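RavA (Legionella pneumophila str. Paris, PDB 6WO6) is a largely helical Legionella effector that probably acts within host cells during infection, its precise molecular role being left open here. Local coordinates at residues 81-86 with 113-118. The protein carries 2 engineered substitutions. Residues are numbered along the deposited sequence; the frame is centred on the assembly and turned at random.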
ATOM      1  N   LEU A  81     -29.482  17.431  -3.841  1.00 63.86           N
ATOM      2  CA  LEU A  81     -29.418  16.005  -3.538  1.00 62.66           C
ATOM      3  C   LEU A  81     -28.667  15.241  -4.621  1.00 66.49           C
ATOM      4  O   LEU A  81     -27.870  14.342  -4.318  1.00 68.61           O
ATOM      5  CB  LEU A  81     -30.826  15.439  -3.353  1.00 60.55           C
ATOM      6  CG  LEU A  81     -30.854  14.049  -2.713  1.00 56.96           C
ATOM      7  CD1 LEU A  81     -30.157  14.089  -1.365  1.00 53.67           C
ATOM      8  CD2 LEU A  81     -32.276  13.528  -2.573  1.00 56.54           C
ATOM      9  N   PHE A  82     -28.893  15.588  -5.892  1.00 67.67           N
ATOM     10  CA  PHE A  82     -28.203  14.887  -6.968  1.00 68.60           C
ATOM     11  C   PHE A  82     -26.710  15.191  -6.956  1.00 67.96           C
ATOM     12  O   PHE A  82     -25.889  14.290  -7.168  1.00 65.38           O
ATOM     13  CB  PHE A  82     -28.812  15.246  -8.322  1.00 69.96           C
ATOM     14  CG  PHE A  82     -28.340  14.366  -9.442  1.00 71.48           C
ATOM     15  CD1 PHE A  82     -28.795  13.061  -9.549  1.00 72.08           C
ATOM     16  CD2 PHE A  82     -27.437  14.837 -10.380  1.00 72.97           C
ATOM     17  CE1 PHE A  82     -28.362  12.240 -10.573  1.00 74.19           C
ATOM     18  CE2 PHE A  82     -27.000  14.022 -11.408  1.00 75.08           C
ATOM     19  CZ  PHE A  82     -27.463  12.721 -11.505  1.00 75.85           C
ATOM     20  N   GLN A  83     -26.333  16.449  -6.702  1.00 68.29           N
ATOM     21  CA  GLN A  83     -24.912  16.777  -6.619  1.00 67.23           C
ATOM     22  C   GLN A  83     -24.242  16.043  -5.459  1.00 63.25           C
ATOM     23  O   GLN A  83     -23.100  15.576  -5.583  1.00 63.04           O
ATOM     24  CB  GLN A  83     -24.727  18.288  -6.491  1.00 69.22           C
ATOM     25  CG  GLN A  83     -25.017  19.058  -7.769  1.00 74.03           C
ATOM     26  CD  GLN A  83     -24.910  20.562  -7.585  1.00 78.05           C
ATOM     27  OE1 GLN A  83     -23.902  21.174  -7.939  1.00 79.32           O
ATOM     28  NE2 GLN A  83     -25.956  21.166  -7.032  1.00 79.60           N
ATOM     29  N   ALA A  84     -24.938  15.923  -4.325  1.00 60.94           N
ATOM     30  CA  ALA A  84     -24.373  15.201  -3.188  1.00 59.26           C
ATOM     31  C   ALA A  84     -24.197  13.718  -3.507  1.00 60.82           C
ATOM     32  O   ALA A  84     -23.159  13.120  -3.174  1.00 58.83           O
ATOM     33  CB  ALA A  84     -25.260  15.386  -1.958  1.00 58.17           C
ATOM     34  N   TYR A  85     -25.206  13.108  -4.139  1.00 63.55           N
ATOM     35  CA  TYR A  85     -25.063  11.725  -4.581  1.00 65.44           C
ATOM     36  C   TYR A  85     -23.887  11.577  -5.534  1.00 68.19           C
ATOM     37  O   TYR A  85     -23.159  10.583  -5.476  1.00 68.52           O
ATOM     38  CB  TYR A  85     -26.346  11.229  -5.251  1.00 67.08           C
ATOM     39  CG  TYR A  85     -26.149   9.932  -6.015  1.00 68.12           C
ATOM     40  CD1 TYR A  85     -26.143   8.709  -5.357  1.00 68.48           C
ATOM     41  CD2 TYR A  85     -25.956   9.934  -7.392  1.00 70.54           C
ATOM     42  CE1 TYR A  85     -25.955   7.523  -6.048  1.00 70.59           C
ATOM     43  CE2 TYR A  85     -25.765   8.754  -8.090  1.00 73.33           C
ATOM     44  CZ  TYR A  85     -25.765   7.551  -7.414  1.00 72.94           C
ATOM     45  OH  TYR A  85     -25.579   6.374  -8.105  1.00 74.79           O
ATOM     46  N   GLN A  86     -23.697  12.549  -6.431  1.00 70.85           N
ATOM     47  CA  GLN A  86     -22.570  12.498  -7.357  1.00 71.34           C
ATOM     48  C   GLN A  86     -21.247  12.488  -6.605  1.00 66.52           C
ATOM     49  O   GLN A  86     -20.353  11.685  -6.904  1.00 66.94           O
ATOM     50  CB  GLN A  86     -22.633  13.685  -8.321  1.00 76.53           C
ATOM     51  CG  GLN A  86     -23.685  13.553  -9.406  1.00 82.42           C
ATOM     52  CD  GLN A  86     -23.302  12.535 -10.458  1.00 87.97           C
ATOM     53  OE1 GLN A  86     -22.529  12.829 -11.370  1.00 91.63           O
ATOM     54  NE2 GLN A  86     -23.840  11.327 -10.336  1.00 88.86           N
ATOM     55  N   GLY A 113     -13.911  20.802 -10.058  1.00 93.43           N
ATOM     56  CA  GLY A 113     -13.437  21.723  -9.040  1.00 91.70           C
ATOM     57  C   GLY A 113     -14.565  22.280  -8.193  1.00 89.55           C
ATOM     58  O   GLY A 113     -14.508  22.243  -6.962  1.00 87.39           O
ATOM     59  N   GLU A 114     -15.618  22.788  -8.840  1.00 89.87           N
ATOM     60  CA  GLU A 114     -16.682  23.446  -8.090  1.00 89.40           C
ATOM     61  C   GLU A 114     -17.636  22.451  -7.441  1.00 81.84           C
ATOM     62  O   GLU A 114     -18.235  22.766  -6.408  1.00 80.49           O
ATOM     63  CB  GLU A 114     -17.453  24.417  -8.989  1.00 96.46           C
ATOM     64  CG  GLU A 114     -18.333  23.765 -10.041  1.00100.50           C
ATOM     65  CD  GLU A 114     -19.205  24.768 -10.769  1.00106.92           C
ATOM     66  OE1 GLU A 114     -19.122  25.973 -10.445  1.00109.87           O
ATOM     67  OE2 GLU A 114     -19.975  24.352 -11.659  1.00109.22           O
ATOM     68  N   LEU A 115     -17.790  21.253  -8.010  1.00 77.99           N
ATOM     69  CA  LEU A 115     -18.618  20.241  -7.360  1.00 74.48           C
ATOM     70  C   LEU A 115     -18.029  19.844  -6.011  1.00 75.14           C
ATOM     71  O   LEU A 115     -18.743  19.780  -5.002  1.00 74.67           O
ATOM     72  CB  LEU A 115     -18.771  19.015  -8.263  1.00 70.27           C
ATOM     73  CG  LEU A 115     -19.539  17.840  -7.650  1.00 64.37           C
ATOM     74  CD1 LEU A 115     -20.942  18.269  -7.260  1.00 64.63           C
ATOM     75  CD2 LEU A 115     -19.584  16.651  -8.598  1.00 62.52           C
ATOM     76  N   PHE A 116     -16.722  19.580  -5.973  1.00 74.84           N
ATOM     77  CA  PHE A 116     -16.034  19.253  -4.730  1.00 71.97           C
ATOM     78  C   PHE A 116     -15.577  20.488  -3.964  1.00 75.45           C
ATOM     79  O   PHE A 116     -14.963  20.348  -2.900  1.00 76.57           O
ATOM     80  CB  PHE A 116     -14.840  18.337  -5.018  1.00 68.53           C
ATOM     81  CG  PHE A 116     -15.234  16.941  -5.411  1.00 64.70           C
ATOM     82  CD1 PHE A 116     -15.569  16.647  -6.721  1.00 65.23           C
ATOM     83  CD2 PHE A 116     -15.282  15.928  -4.470  1.00 62.21           C
ATOM     84  CE1 PHE A 116     -15.940  15.368  -7.086  1.00 64.19           C
ATOM     85  CE2 PHE A 116     -15.652  14.647  -4.830  1.00 61.35           C
ATOM     86  CZ  PHE A 116     -15.981  14.368  -6.140  1.00 62.11           C
ATOM     87  N   ASN A 117     -15.854  21.686  -4.476  1.00 78.55           N
ATOM     88  CA  ASN A 117     -15.630  22.918  -3.735  1.00 81.22           C
ATOM     89  C   ASN A 117     -16.872  23.341  -2.959  1.00 83.45           C
ATOM     90  O   ASN A 117     -16.765  23.799  -1.816  1.00 85.47           O
ATOM     91  CB  ASN A 117     -15.200  24.034  -4.693  1.00 84.33           C
ATOM     92  CG  ASN A 117     -14.828  25.314  -3.970  1.00 87.38           C
ATOM     93  OD1 ASN A 117     -14.286  25.285  -2.866  1.00 85.59           O
ATOM     94  ND2 ASN A 117     -15.122  26.450  -4.596  1.00 92.44           N
ATOM     95  N   ASN A 118     -18.052  23.190  -3.566  1.00 82.72           N
ATOM     96  CA  ASN A 118     -19.297  23.468  -2.860  1.00 82.87           C
ATOM     97  C   ASN A 118     -19.578  22.407  -1.804  1.00 82.73           C
ATOM     98  O   ASN A 118     -19.985  22.730  -0.682  1.00 86.39           O
ATOM     99  CB  ASN A 118     -20.458  23.550  -3.853  1.00 81.67           C
ATOM    100  CG  ASN A 118     -20.325  24.716  -4.813  1.00 81.86           C
ATOM    101  OD1 ASN A 118     -19.951  25.821  -4.420  1.00 83.34           O
ATOM    102  ND2 ASN A 118     -20.631  24.475  -6.084  1.00 80.89           N
TER
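Gln83 meets Leu115 through aliphatic carbon: its CB lies 3.9 Å from Leu115 CD1. The same methyl sits 3.8 Å from Gln83 O, so it rests against both the side-chain base and the backbone carbonyl of one residue. Gln83 CG stands anti to its carbonyl carbon (chi1 -72°) and the chain runs extended from there, crossing the leucine obliquely, while the amide NE2 makes a weak hydrogen bond back to Ser79 O in its own helix. One turn further on, Gln86 offers only CB, 4.3 Å from Leu115 CD2, and the remainder of its side chain bends away. The two methyls of Leu115 are thus divided between consecutive turns of the helix. With CG opposite the backbone N (chi1 176°), the leucine is extended toward helix 77-92; the CA atoms of Gln83 and Leu115, the nearest pair, are 7.2 Å apart. The buried area is small, 147 Å² over both sides, consistent with one apolar side chain laid on a helix near the surface. Beyond these residues, Leu115 also touches Val87 and Arg90, and Phe116 packs on Val87 and Ile91. Short helix 115-118 therefore lies against helix 77-92, whose Leu81 and Tyr85 meet helix 54-66.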